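Local coordinates for protein immunoreactive 84kD antigen PG93 (PDB 5M11) that serves as an essential bacterial surface component of the type IX secretion system of Porphyromonas gingivalis and binds calcium and zinc ions, at residues Y737-Y742 with I752-I757; V674-N679 with D687-A692; M657-G662 with S715-V720; V594-N599 with T661-G666. One frame throughout, in Å; residues are numbered along the deposited sequence.

Contact 1 (Y737-Y742 with I752-I757)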
loop_
_atom_site.group_PDB
_atom_site.type_symbol
_atom_site.label_atom_id
_atom_site.label_comp_id
_atom_site.label_asym_id
_atom_site.label_seq_id
_atom_site.Cartn_x
_atom_site.Cartn_y
_atom_site.Cartn_z
ATOM N N TYR A 737 -42.433 9.338 1.760
ATOM C CA TYR A 737 -41.791 9.865 0.563
ATOM C C TYR A 737 -41.292 8.694 -0.269
ATOM O O TYR A 737 -41.219 7.568 0.241
ATOM C CB TYR A 737 -40.674 10.868 0.946
ATOM C CG TYR A 737 -41.242 12.100 1.631
ATOM C CD1 TYR A 737 -41.640 13.208 0.893
ATOM C CD2 TYR A 737 -41.482 12.112 3.007
ATOM C CE1 TYR A 737 -42.226 14.312 1.505
ATOM C CE2 TYR A 737 -42.082 13.205 3.628
ATOM C CZ TYR A 737 -42.454 14.301 2.869
ATOM O OH TYR A 737 -43.037 15.396 3.452
ATOM N N ALA A 738 -41.048 8.930 -1.563
ATOM C CA ALA A 738 -40.650 7.857 -2.458
ATOM C C ALA A 738 -39.458 8.233 -3.286
ATOM O O ALA A 738 -39.317 9.373 -3.729
ATOM C CB ALA A 738 -41.801 7.478 -3.367
ATOM N N VAL A 739 -38.608 7.233 -3.512
ATOM C CA VAL A 739 -37.380 7.304 -4.285
ATOM C C VAL A 739 -37.571 6.423 -5.524
ATOM O O VAL A 739 -37.719 5.192 -5.415
ATOM C CB VAL A 739 -36.179 6.860 -3.405
ATOM C CG1 VAL A 739 -34.860 6.988 -4.152
ATOM C CG2 VAL A 739 -36.140 7.653 -2.104
ATOM N N ALA A 740 -37.633 7.077 -6.695
ATOM C CA ALA A 740 -37.765 6.397 -7.975
ATOM C C ALA A 740 -36.409 6.371 -8.641
ATOM O O ALA A 740 -35.821 7.427 -8.905
ATOM C CB ALA A 740 -38.790 7.089 -8.845
ATOM N N VAL A 741 -35.879 5.154 -8.831
ATOM C CA VAL A 741 -34.567 4.920 -9.432
ATOM C C VAL A 741 -34.745 4.287 -10.798
ATOM O O VAL A 741 -35.257 3.180 -10.898
ATOM C CB VAL A 741 -33.617 4.067 -8.541
ATOM C CG1 VAL A 741 -32.244 3.928 -9.186
ATOM C CG2 VAL A 741 -33.496 4.651 -7.136
ATOM N N TYR A 742 -34.285 4.972 -11.839
ATOM C CA TYR A 742 -34.344 4.446 -13.194
ATOM C C TYR A 742 -32.953 4.424 -13.828
ATOM O O TYR A 742 -32.274 5.455 -13.866
ATOM C CB TYR A 742 -35.322 5.256 -14.061
ATOM C CG TYR A 742 -35.359 4.822 -15.512
ATOM C CD1 TYR A 742 -36.038 3.667 -15.898
ATOM C CD2 TYR A 742 -34.721 5.565 -16.500
ATOM C CE1 TYR A 742 -36.080 3.265 -17.232
ATOM C CE2 TYR A 742 -34.753 5.170 -17.836
ATOM C CZ TYR A 742 -35.432 4.017 -18.197
ATOM O OH TYR A 742 -35.473 3.630 -19.516
ATOM N N ILE A 752 -38.829 2.667 -4.213
ATOM C CA ILE A 752 -38.661 2.376 -2.791
ATOM C C ILE A 752 -39.196 3.573 -1.972
ATOM O O ILE A 752 -39.127 4.720 -2.422
ATOM C CB ILE A 752 -37.200 1.979 -2.438
ATOM C CG1 ILE A 752 -36.223 3.162 -2.538
ATOM C CG2 ILE A 752 -36.724 0.773 -3.279
ATOM C CD1 ILE A 752 -35.087 3.047 -1.593
ATOM N N ARG A 753 -39.770 3.293 -0.800
ATOM C CA ARG A 753 -40.365 4.329 0.035
ATOM C C ARG A 753 -39.706 4.400 1.414
ATOM O O ARG A 753 -39.224 3.382 1.919
ATOM C CB ARG A 753 -41.875 4.076 0.187
ATOM C CG ARG A 753 -42.679 4.294 -1.076
ATOM C CD ARG A 753 -43.970 3.501 -1.027
ATOM N NE ARG A 753 -44.951 3.964 -2.014
ATOM C CZ ARG A 753 -46.039 4.678 -1.724
ATOM N NH1 ARG A 753 -46.305 5.021 -0.467
ATOM N NH2 ARG A 753 -46.874 5.047 -2.688
ATOM N N PHE A 754 -39.697 5.606 2.021
ATOM C CA PHE A 754 -39.171 5.881 3.367
ATOM C C PHE A 754 -40.079 6.898 4.079
ATOM O O PHE A 754 -40.717 7.733 3.424
ATOM C CB PHE A 754 -37.707 6.359 3.340
ATOM C CG PHE A 754 -37.512 7.773 2.859
ATOM C CD1 PHE A 754 -37.504 8.837 3.757
ATOM C CD2 PHE A 754 -37.344 8.048 1.507
ATOM C CE1 PHE A 754 -37.347 10.149 3.307
ATOM C CE2 PHE A 754 -37.152 9.355 1.061
ATOM C CZ PHE A 754 -37.158 10.397 1.963
ATOM N N ALA A 755 -40.116 6.842 5.415
ATOM C CA ALA A 755 -40.978 7.709 6.195
ATOM C C ALA A 755 -40.233 8.833 6.926
ATOM O O ALA A 755 -39.121 8.630 7.423
ATOM C CB ALA A 755 -41.743 6.873 7.202
ATOM N N VAL A 756 -40.880 10.027 6.972
ATOM C CA VAL A 756 -40.483 11.215 7.739
ATOM C C VAL A 756 -41.501 11.295 8.879
ATOM O O VAL A 756 -42.702 11.344 8.610
ATOM C CB VAL A 756 -40.387 12.526 6.915
ATOM C CG1 VAL A 756 -40.259 13.739 7.832
ATOM C CG2 VAL A 756 -39.217 12.479 5.930
ATOM N N ILE A 757 -41.038 11.205 10.140
ATOM C CA ILE A 757 -41.931 11.180 11.307
ATOM C C ILE A 757 -41.628 12.317 12.285
ATOM O O ILE A 757 -40.458 12.685 12.468
ATOM C CB ILE A 757 -41.915 9.798 12.028
ATOM C CG1 ILE A 757 -40.506 9.386 12.523
ATOM C CG2 ILE A 757 -42.520 8.716 11.140
ATOM C CD1 ILE A 757 -40.518 8.440 13.739
#

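Contact 2 (V674-N679 with D687-A692)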
loop_
_atom_site.group_PDB
_atom_site.type_symbol
_atom_site.label_atom_id
_atom_site.label_comp_id
_atom_site.label_asym_id
_atom_site.label_seq_id
_atom_site.Cartn_x
_atom_site.Cartn_y
_atom_site.Cartn_z
ATOM N N VAL A 674 -31.224 -1.239 -3.606
ATOM C CA VAL A 674 -31.379 0.174 -3.226
ATOM C C VAL A 674 -32.091 0.251 -1.849
ATOM O O VAL A 674 -32.963 -0.573 -1.572
ATOM C CB VAL A 674 -32.079 1.035 -4.330
ATOM C CG1 VAL A 674 -32.177 2.499 -3.924
ATOM C CG2 VAL A 674 -31.346 0.921 -5.669
ATOM N N TYR A 675 -31.674 1.206 -0.975
ATOM C CA TYR A 675 -32.256 1.421 0.359
ATOM C C TYR A 675 -31.999 2.850 0.902
ATOM O O TYR A 675 -31.044 3.503 0.492
ATOM C CB TYR A 675 -31.742 0.367 1.352
ATOM C CG TYR A 675 -30.265 0.434 1.655
ATOM C CD1 TYR A 675 -29.807 0.899 2.883
ATOM C CD2 TYR A 675 -29.324 -0.049 0.750
ATOM C CE1 TYR A 675 -28.447 0.910 3.193
ATOM C CE2 TYR A 675 -27.962 -0.058 1.052
ATOM C CZ TYR A 675 -27.525 0.434 2.271
ATOM O OH TYR A 675 -26.180 0.475 2.550
ATOM N N VAL A 676 -32.868 3.325 1.811
ATOM C CA VAL A 676 -32.754 4.647 2.448
ATOM C C VAL A 676 -32.446 4.452 3.907
ATOM O O VAL A 676 -33.076 3.618 4.562
ATOM C CB VAL A 676 -34.006 5.567 2.320
ATOM C CG1 VAL A 676 -33.631 7.032 2.464
ATOM C CG2 VAL A 676 -34.791 5.334 1.045
ATOM N N TYR A 677 -31.522 5.251 4.432
ATOM C CA TYR A 677 -31.178 5.233 5.838
ATOM C C TYR A 677 -30.869 6.661 6.267
ATOM O O TYR A 677 -30.127 7.375 5.583
ATOM C CB TYR A 677 -30.047 4.242 6.180
ATOM C CG TYR A 677 -28.676 4.604 5.666
ATOM C CD1 TYR A 677 -27.762 5.277 6.471
ATOM C CD2 TYR A 677 -28.269 4.229 4.392
ATOM C CE1 TYR A 677 -26.477 5.582 6.012
ATOM C CE2 TYR A 677 -26.996 4.550 3.911
ATOM C CZ TYR A 677 -26.099 5.226 4.726
ATOM O OH TYR A 677 -24.849 5.548 4.243
ATOM N N PRO A 678 -31.487 7.116 7.369
ATOM C CA PRO A 678 -32.377 6.360 8.256
ATOM C C PRO A 678 -33.850 6.355 7.806
ATOM O O PRO A 678 -34.366 7.325 7.239
ATOM C CB PRO A 678 -32.187 7.065 9.599
ATOM C CG PRO A 678 -31.877 8.497 9.241
ATOM C CD PRO A 678 -31.247 8.484 7.869
ATOM N N ASN A 679 -34.515 5.223 8.051
ATOM C CA ASN A 679 -35.933 5.025 7.791
ATOM C C ASN A 679 -36.558 4.409 9.061
ATOM O O ASN A 679 -36.219 3.275 9.415
ATOM C CB ASN A 679 -36.191 4.185 6.536
ATOM C CG ASN A 679 -37.659 4.040 6.179
ATOM O OD1 ASN A 679 -38.559 4.750 6.684
ATOM N ND2 ASN A 679 -37.936 3.107 5.287
ATOM N N ASP A 687 -28.736 15.541 9.954
ATOM C CA ASP A 687 -28.051 15.503 8.652
ATOM C C ASP A 687 -28.972 15.206 7.397
ATOM O O ASP A 687 -28.748 15.820 6.352
ATOM C CB ASP A 687 -26.875 14.510 8.702
ATOM C CG ASP A 687 -25.749 14.906 9.662
ATOM O OD1 ASP A 687 -26.057 15.380 10.791
ATOM O OD2 ASP A 687 -24.561 14.708 9.304
ATOM N N GLY A 688 -29.989 14.336 7.527
ATOM C CA GLY A 688 -30.917 13.984 6.446
ATOM C C GLY A 688 -30.959 12.500 6.115
ATOM O O GLY A 688 -30.768 11.672 7.011
ATOM N N VAL A 689 -31.210 12.136 4.821
ATOM C CA VAL A 689 -31.251 10.723 4.379
ATOM C C VAL A 689 -30.176 10.422 3.320
ATOM O O VAL A 689 -29.753 11.318 2.581
ATOM C CB VAL A 689 -32.637 10.211 3.890
ATOM C CG1 VAL A 689 -33.671 10.242 5.005
ATOM C CG2 VAL A 689 -33.132 10.957 2.657
ATOM N N THR A 690 -29.765 9.139 3.249
ATOM C CA THR A 690 -28.799 8.626 2.281
ATOM C C THR A 690 -29.428 7.490 1.466
ATOM O O THR A 690 -29.878 6.489 2.044
ATOM C CB THR A 690 -27.509 8.159 2.982
ATOM O OG1 THR A 690 -26.981 9.255 3.726
ATOM C CG2 THR A 690 -26.443 7.615 1.996
ATOM N N ILE A 691 -29.462 7.662 0.120
ATOM C CA ILE A 691 -29.899 6.630 -0.824
ATOM C C ILE A 691 -28.675 5.813 -1.077
ATOM O O ILE A 691 -27.653 6.384 -1.444
ATOM C CB ILE A 691 -30.555 7.142 -2.151
ATOM C CG1 ILE A 691 -31.659 8.231 -1.923
ATOM C CG2 ILE A 691 -31.084 5.976 -2.998
ATOM C CD1 ILE A 691 -32.735 7.924 -0.919
ATOM N N ALA A 692 -28.735 4.507 -0.819
ATOM C CA ALA A 692 -27.573 3.646 -1.010
ATOM C C ALA A 692 -27.941 2.394 -1.817
ATOM O O ALA A 692 -29.119 2.199 -2.138
ATOM C CB ALA A 692 -26.974 3.278 0.336
#

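Contact 3 (M657-G662 with S715-V720)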
loop_
_atom_site.group_PDB
_atom_site.type_symbol
_atom_site.label_atom_id
_atom_site.label_comp_id
_atom_site.label_asym_id
_atom_site.label_seq_id
_atom_site.Cartn_x
_atom_site.Cartn_y
_atom_site.Cartn_z
ATOM N N MET A 657 -6.070 -1.320 -2.542
ATOM C CA MET A 657 -7.428 -0.998 -2.121
ATOM C C MET A 657 -8.389 -1.180 -3.285
ATOM O O MET A 657 -7.955 -1.171 -4.443
ATOM C CB MET A 657 -7.494 0.454 -1.652
ATOM C CG MET A 657 -6.912 0.682 -0.328
ATOM S SD MET A 657 -7.547 2.237 0.305
ATOM C CE MET A 657 -8.902 1.630 1.274
ATOM N N THR A 658 -9.696 -1.328 -2.975
ATOM C CA THR A 658 -10.767 -1.428 -3.973
ATOM C C THR A 658 -11.961 -0.622 -3.533
ATOM O O THR A 658 -12.423 -0.768 -2.396
ATOM C CB THR A 658 -11.212 -2.870 -4.296
ATOM O OG1 THR A 658 -11.830 -3.472 -3.158
ATOM C CG2 THR A 658 -10.120 -3.711 -4.843
ATOM N N PHE A 659 -12.486 0.180 -4.466
ATOM C CA PHE A 659 -13.660 1.016 -4.276
ATOM C C PHE A 659 -14.730 0.597 -5.279
ATOM O O PHE A 659 -14.437 0.465 -6.473
ATOM C CB PHE A 659 -13.274 2.497 -4.429
ATOM C CG PHE A 659 -14.434 3.455 -4.435
ATOM C CD1 PHE A 659 -15.019 3.869 -3.243
ATOM C CD2 PHE A 659 -14.945 3.944 -5.630
ATOM C CE1 PHE A 659 -16.094 4.748 -3.247
ATOM C CE2 PHE A 659 -16.033 4.812 -5.634
ATOM C CZ PHE A 659 -16.603 5.202 -4.439
ATOM N N GLN A 660 -15.971 0.357 -4.789
ATOM C CA GLN A 660 -17.090 -0.032 -5.664
ATOM C C GLN A 660 -17.621 1.222 -6.295
ATOM O O GLN A 660 -18.213 2.059 -5.600
ATOM C CB GLN A 660 -18.180 -0.815 -4.905
ATOM C CG GLN A 660 -19.450 -1.114 -5.729
ATOM C CD GLN A 660 -19.221 -1.877 -7.015
ATOM O OE1 GLN A 660 -19.313 -1.319 -8.120
ATOM N NE2 GLN A 660 -18.992 -3.183 -6.901
ATOM N N THR A 661 -17.346 1.374 -7.601
ATOM C CA THR A 661 -17.656 2.533 -8.436
ATOM C C THR A 661 -19.162 2.614 -8.785
ATOM O O THR A 661 -19.694 3.724 -8.973
ATOM C CB THR A 661 -16.771 2.466 -9.691
ATOM O OG1 THR A 661 -15.424 2.344 -9.257
ATOM C CG2 THR A 661 -16.850 3.710 -10.551
ATOM N N GLY A 662 -19.823 1.454 -8.874
ATOM C CA GLY A 662 -21.231 1.372 -9.253
ATOM C C GLY A 662 -21.376 1.543 -10.752
ATOM O O GLY A 662 -22.438 1.913 -11.249
ATOM N N SER A 715 -26.963 9.294 -10.348
ATOM C CA SER A 715 -26.069 8.680 -9.379
ATOM C C SER A 715 -24.617 8.906 -9.787
ATOM O O SER A 715 -24.243 8.650 -10.939
ATOM C CB SER A 715 -26.370 7.200 -9.222
ATOM O OG SER A 715 -25.701 6.709 -8.074
ATOM N N VAL A 716 -23.820 9.456 -8.854
ATOM C CA VAL A 716 -22.386 9.737 -9.070
ATOM C C VAL A 716 -21.591 8.435 -8.796
ATOM O O VAL A 716 -20.885 7.952 -9.679
ATOM C CB VAL A 716 -21.874 10.963 -8.234
ATOM C CG1 VAL A 716 -22.350 10.923 -6.769
ATOM C CG2 VAL A 716 -20.358 11.114 -8.321
ATOM N N THR A 717 -21.771 7.873 -7.576
ATOM C CA THR A 717 -21.192 6.661 -7.013
ATOM C C THR A 717 -22.352 5.652 -6.737
ATOM O O THR A 717 -23.255 5.505 -7.554
ATOM C CB THR A 717 -20.344 7.037 -5.762
ATOM O OG1 THR A 717 -19.730 5.868 -5.192
ATOM C CG2 THR A 717 -21.151 7.803 -4.688
ATOM N N THR A 718 -22.300 4.957 -5.608
ATOM C CA THR A 718 -23.245 3.944 -5.134
ATOM C C THR A 718 -24.255 4.623 -4.218
ATOM O O THR A 718 -25.302 4.052 -3.910
ATOM C CB THR A 718 -22.466 2.787 -4.431
ATOM O OG1 THR A 718 -21.070 3.130 -4.237
ATOM C CG2 THR A 718 -22.547 1.489 -5.218
ATOM N N GLU A 719 -23.949 5.871 -3.815
ATOM C CA GLU A 719 -24.774 6.668 -2.922
ATOM C C GLU A 719 -25.179 8.018 -3.524
ATOM O O GLU A 719 -24.476 8.597 -4.361
ATOM C CB GLU A 719 -24.028 6.917 -1.597
ATOM C CG GLU A 719 -24.045 5.751 -0.621
ATOM C CD GLU A 719 -23.070 5.813 0.546
ATOM O OE1 GLU A 719 -22.564 6.919 0.851
ATOM O OE2 GLU A 719 -22.838 4.755 1.178
ATOM N N VAL A 720 -26.328 8.511 -3.052
ATOM C CA VAL A 720 -26.961 9.811 -3.324
ATOM C C VAL A 720 -27.472 10.298 -1.944
ATOM O O VAL A 720 -27.956 9.484 -1.156
ATOM C CB VAL A 720 -28.071 9.720 -4.429
ATOM C CG1 VAL A 720 -29.032 10.910 -4.393
ATOM C CG2 VAL A 720 -27.463 9.584 -5.822
#

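Contact 4 (V594-N599 with T661-G666)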
loop_
_atom_site.group_PDB
_atom_site.type_symbol
_atom_site.label_atom_id
_atom_site.label_comp_id
_atom_site.label_asym_id
_atom_site.label_seq_id
_atom_site.Cartn_x
_atom_site.Cartn_y
_atom_site.Cartn_z
ATOM N N VAL A 594 -7.776 6.694 -15.354
ATOM C CA VAL A 594 -8.632 5.593 -15.782
ATOM C C VAL A 594 -9.992 6.213 -16.173
ATOM O O VAL A 594 -10.397 7.203 -15.559
ATOM C CB VAL A 594 -8.693 4.529 -14.671
ATOM C CG1 VAL A 594 -10.020 3.789 -14.642
ATOM C CG2 VAL A 594 -7.533 3.560 -14.812
ATOM N N VAL A 595 -10.652 5.692 -17.236
ATOM C CA VAL A 595 -11.915 6.253 -17.737
ATOM C C VAL A 595 -13.103 5.257 -17.570
ATOM O O VAL A 595 -13.054 4.105 -18.033
ATOM C CB VAL A 595 -11.779 6.750 -19.206
ATOM C CG1 VAL A 595 -13.100 7.304 -19.736
ATOM C CG2 VAL A 595 -10.676 7.801 -19.339
ATOM N N ASP A 596 -14.173 5.765 -16.920
ATOM C CA ASP A 596 -15.480 5.155 -16.625
ATOM C C ASP A 596 -16.251 4.700 -17.852
ATOM O O ASP A 596 -16.011 5.157 -18.964
ATOM C CB ASP A 596 -16.391 6.222 -15.945
ATOM C CG ASP A 596 -16.650 6.076 -14.461
ATOM O OD1 ASP A 596 -15.978 5.235 -13.819
ATOM O OD2 ASP A 596 -17.531 6.811 -13.931
ATOM N N LYS A 597 -17.292 3.909 -17.589
ATOM C CA LYS A 597 -18.330 3.439 -18.501
ATOM C C LYS A 597 -19.184 4.668 -18.845
ATOM O O LYS A 597 -19.764 4.755 -19.935
ATOM C CB LYS A 597 -19.136 2.348 -17.764
ATOM C CG LYS A 597 -20.304 1.730 -18.508
ATOM C CD LYS A 597 -21.059 0.720 -17.622
ATOM C CE LYS A 597 -22.074 1.338 -16.680
ATOM N NZ LYS A 597 -23.331 1.731 -17.374
ATOM N N LEU A 598 -19.217 5.647 -17.894
ATOM C CA LEU A 598 -19.924 6.923 -18.016
ATOM C C LEU A 598 -19.049 7.982 -18.656
ATOM O O LEU A 598 -19.490 9.129 -18.775
ATOM C CB LEU A 598 -20.401 7.431 -16.651
ATOM C CG LEU A 598 -21.313 6.541 -15.818
ATOM C CD1 LEU A 598 -21.713 7.256 -14.548
ATOM C CD2 LEU A 598 -22.537 6.087 -16.585
ATOM N N ASN A 599 -17.810 7.608 -19.071
ATOM C CA ASN A 599 -16.794 8.492 -19.664
ATOM C C ASN A 599 -16.248 9.503 -18.603
ATOM O O ASN A 599 -15.629 10.512 -18.950
ATOM C CB ASN A 599 -17.335 9.209 -20.912
ATOM C CG ASN A 599 -16.309 9.564 -21.954
ATOM O OD1 ASN A 599 -15.179 9.039 -21.991
ATOM N ND2 ASN A 599 -16.724 10.427 -22.869
ATOM N N THR A 661 -17.346 1.374 -7.601
ATOM C CA THR A 661 -17.656 2.533 -8.436
ATOM C C THR A 661 -19.162 2.614 -8.785
ATOM O O THR A 661 -19.694 3.724 -8.973
ATOM C CB THR A 661 -16.771 2.466 -9.691
ATOM O OG1 THR A 661 -15.424 2.344 -9.257
ATOM C CG2 THR A 661 -16.850 3.710 -10.551
ATOM N N GLY A 662 -19.823 1.454 -8.874
ATOM C CA GLY A 662 -21.231 1.372 -9.253
ATOM C C GLY A 662 -21.376 1.543 -10.752
ATOM O O GLY A 662 -22.438 1.913 -11.249
ATOM N N THR A 663 -20.283 1.233 -11.478
ATOM C CA THR A 663 -20.056 1.337 -12.912
ATOM C C THR A 663 -20.061 -0.095 -13.495
ATOM O O THR A 663 -19.838 -0.293 -14.691
ATOM C CB THR A 663 -18.765 2.170 -13.047
ATOM O OG1 THR A 663 -19.159 3.537 -13.114
ATOM C CG2 THR A 663 -17.817 1.775 -14.209
ATOM N N GLY A 664 -20.402 -1.063 -12.652
ATOM C CA GLY A 664 -20.482 -2.466 -13.024
ATOM C C GLY A 664 -21.532 -2.825 -14.058
ATOM O O GLY A 664 -22.605 -2.214 -14.131
ATOM N N SER A 665 -21.208 -3.846 -14.863
ATOM C CA SER A 665 -22.072 -4.428 -15.880
ATOM C C SER A 665 -22.742 -5.683 -15.279
ATOM O O SER A 665 -22.691 -6.783 -15.839
ATOM C CB SER A 665 -21.276 -4.728 -17.144
ATOM O OG SER A 665 -20.734 -3.522 -17.658
ATOM N N GLY A 666 -23.323 -5.478 -14.095
ATOM C CA GLY A 666 -24.076 -6.471 -13.346
ATOM C C GLY A 666 -25.493 -6.399 -13.859
ATOM O O GLY A 666 -26.192 -5.407 -13.614
#

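Contact 1 (Y737-Y742 with I752-I757)
Tyr737 pairs with Phe754 and Val739 with Ile752 in an antiparallel hairpin at one edge of the larger sheet of the C-terminal beta-sandwich. The polar part of the contact is entirely backbone. Tyr737 N reaches Phe754 O at 2.9 Å, and the return bond runs from Phe754 N to Tyr737 O at 3.1 Å. Two residues further on, Val739 N gives a nearly straight bond to Ile752 O (2.8 Å), answered by Ile752 N to Val739 O at 3.0 Å. Between these two hydrogen-bonded pairs lies the non-hydrogen-bonded pair Ala738 and Arg753, where Ala738 CB rests against the aliphatic CG of the arginine.

The aromatic part lies on the other face, with Tyr737, Val739, Ile752 and Phe754. Phe754 has CG set between its backbone N and carbonyl carbon (chi1 74°), which swings the ring back across the partner strand. Tyr737 CB then makes a CH-pi contact with one face of it, 4.0 Å from the centroid, while Val739 CG2 touches the ring edge at CE2. Apolar packing extends the patch: Val739 CB meets Ile752 CG1 at 3.8 Å, and Val756 CG2 lies obliquely against Tyr737 CD2. The phenol end of Tyr737 is bonded to Ala733 O. The backbone bonds thus set the register, and the face bearing Tyr737, Val739, Ile752 and Phe754 is joined by apolar contacts, among them those to the Phe754 ring.

Contact 2 (V674-N679 with D687-A692)
Ala692 CB is covered by two tyrosines of the opposite strand, each meeting it differently. It lies over one face of the Tyr675 ring, 3.8 Å from the centroid in a CH-pi contact, and in the plane of the Tyr677 ring at its edge, 3.8 Å from CE2. The face of Tyr677 is taken by Thr690 instead: Thr690 CB stands 3.9 Å from that centroid, and its CG2 runs alongside toward the phenol oxygen. Both tyrosines share the first torsion that makes this possible, CG lying between backbone N and carbonyl carbon (chi1 66° and 69°), which carries each ring over the neighbouring strand.

On the other face of this hairpin the contacts are aliphatic. Val676 CG1 touches both Val689 CB and Ile691 CD1, at 3.6 Å from each, and Val674 CG1 crosses Ile691 CG2. Four backbone bonds hold the residues in place. Ala692 N donates to Tyr675 O at 2.8 Å and Thr690 N to Tyr677 O at 2.9 Å, with the reverse bonds Tyr675 N to Ala692 O and Tyr677 N to Thr690 O completing two hydrogen-bonded pairs. A cis peptide then leads into Pro678, whose ring packs against Val689 CG1.

Further out, Thr690 OG1 is bonded by Lys721 NZ, in the strand 720-722 that flanks 689-692 and completes a three-stranded sheet. Val676 and Ile691 turn their methyls the opposite way, toward strands 735-742 and 749-756, so this three-stranded sheet forms one layer of the beta-sandwich and packs on the other.

Contact 3 (M657-G662 with S715-V720)
Gln660 and Thr718 meet where a beta-propeller blade borders the C-terminal beta-sandwich. Strand 655-660 lies in a four-stranded antiparallel blade whose outermost strand, 13-16, comes from the start of the chain; this is the velcro closure familiar from propellers. The loop 715-720 belongs to the sandwich and approaches across the strand's direction.

The side chain of Gln660 can be followed outward. CB stays 4.9 Å from Thr718 CG2, but CG, anti to the backbone N (chi1 174°), closes to 4.1 Å from the same methyl, and the two side chains cross at about a right angle. At chi2 the chain bends, turning the amide back toward its own backbone. There OE1 accepts the N-H of Gly662 at 2.9 Å, in the carbonyl plane and on a lone pair, while NE2 is bonded to Asn645 O in the blade. Both ends of the amide are therefore held, which fixes its rotation.

The backbone carbonyl of Gln660 faces the loop: Thr718 OG1 lies 3.3 Å from Gln660 O, a weak bond at most. Thr717 OG1 is paired with Thr718 OG1 at 3.2 Å. Within the loop, Ser715 OG bonds Thr717 O at 2.8 Å, spanning the bend. Next to this, Phe659, whose ring also meets those of Phe624 and Trp13, brings its CZ to 3.3 Å from Thr717 OG1.

Contact 4 (V594-N599 with T661-G666)
Asp596 OD1 takes its hydrogen bond from Trp602 NE1, on the next strand of its own blade, and across the contact it meets two threonines that pack against the carboxylate without bonding to it. Thr661 presents its methyl, with CG2 at 3.7 Å from Asp596 OD1: Thr661 OG1 lies beside the backbone N (chi1 -54°), which puts CG2 anti to that N and toward Asp596, leaving OG1 for a weak bond to Gly646 O in the blade that Thr661 leaves. Thr663 OG1 lies over a face of the carboxylate, about equally far from OD1 and OD2, and Thr663 CG2 turns to Lys597 CB at 3.8 Å.

Lys597 supplies most of the remaining contact. Its chain leaves the backbone extended, then bends at chi3 and chi4, wrapping its outer methylenes about a carbonyl: Thr663 O lies 3.3 Å from Lys597 CD and 3.4 Å from Lys597 CE. The side chain comes within about 5 Å of the calcium ion bound by Glu670 and Asp743. His600, which binds zinc in a crystal structure of this protein, though not in this chain of the model, also lies close, its side chain about 3 Å from that of Asp596.

A type I beta turn from Asp596 to Asn599 carries Asp596 and Lys597, closed by a weak bond from Asn599 N to Asp596 O at 3.0 Å. The turn links the first two strands of a four-stranded antiparallel meander, the fold of a beta-propeller blade, here packed against the linker leaving the adjacent blade.

How the contacts relate
From the N terminus, contact 4 opens first: the turn after strand 589-595 is rejoined some sixty residues later by the linker that follows strand 655-660, tying adjacent propeller blades. Contact 3 begins where contact 4 ends, sharing Thr661 and Gly662, and closes a second long loop at 715-720, bringing the propeller against the C-terminal beta-sandwich. Contact 2, a short hairpin, is nested inside that loop, and a probable backbone bond from Ile691 N to Val720 O couples the two. Contact 1 follows in series as the final hairpin. It faces contact 2 across the sandwich, where Asn679 OD1 probably accepts from Ala755 N.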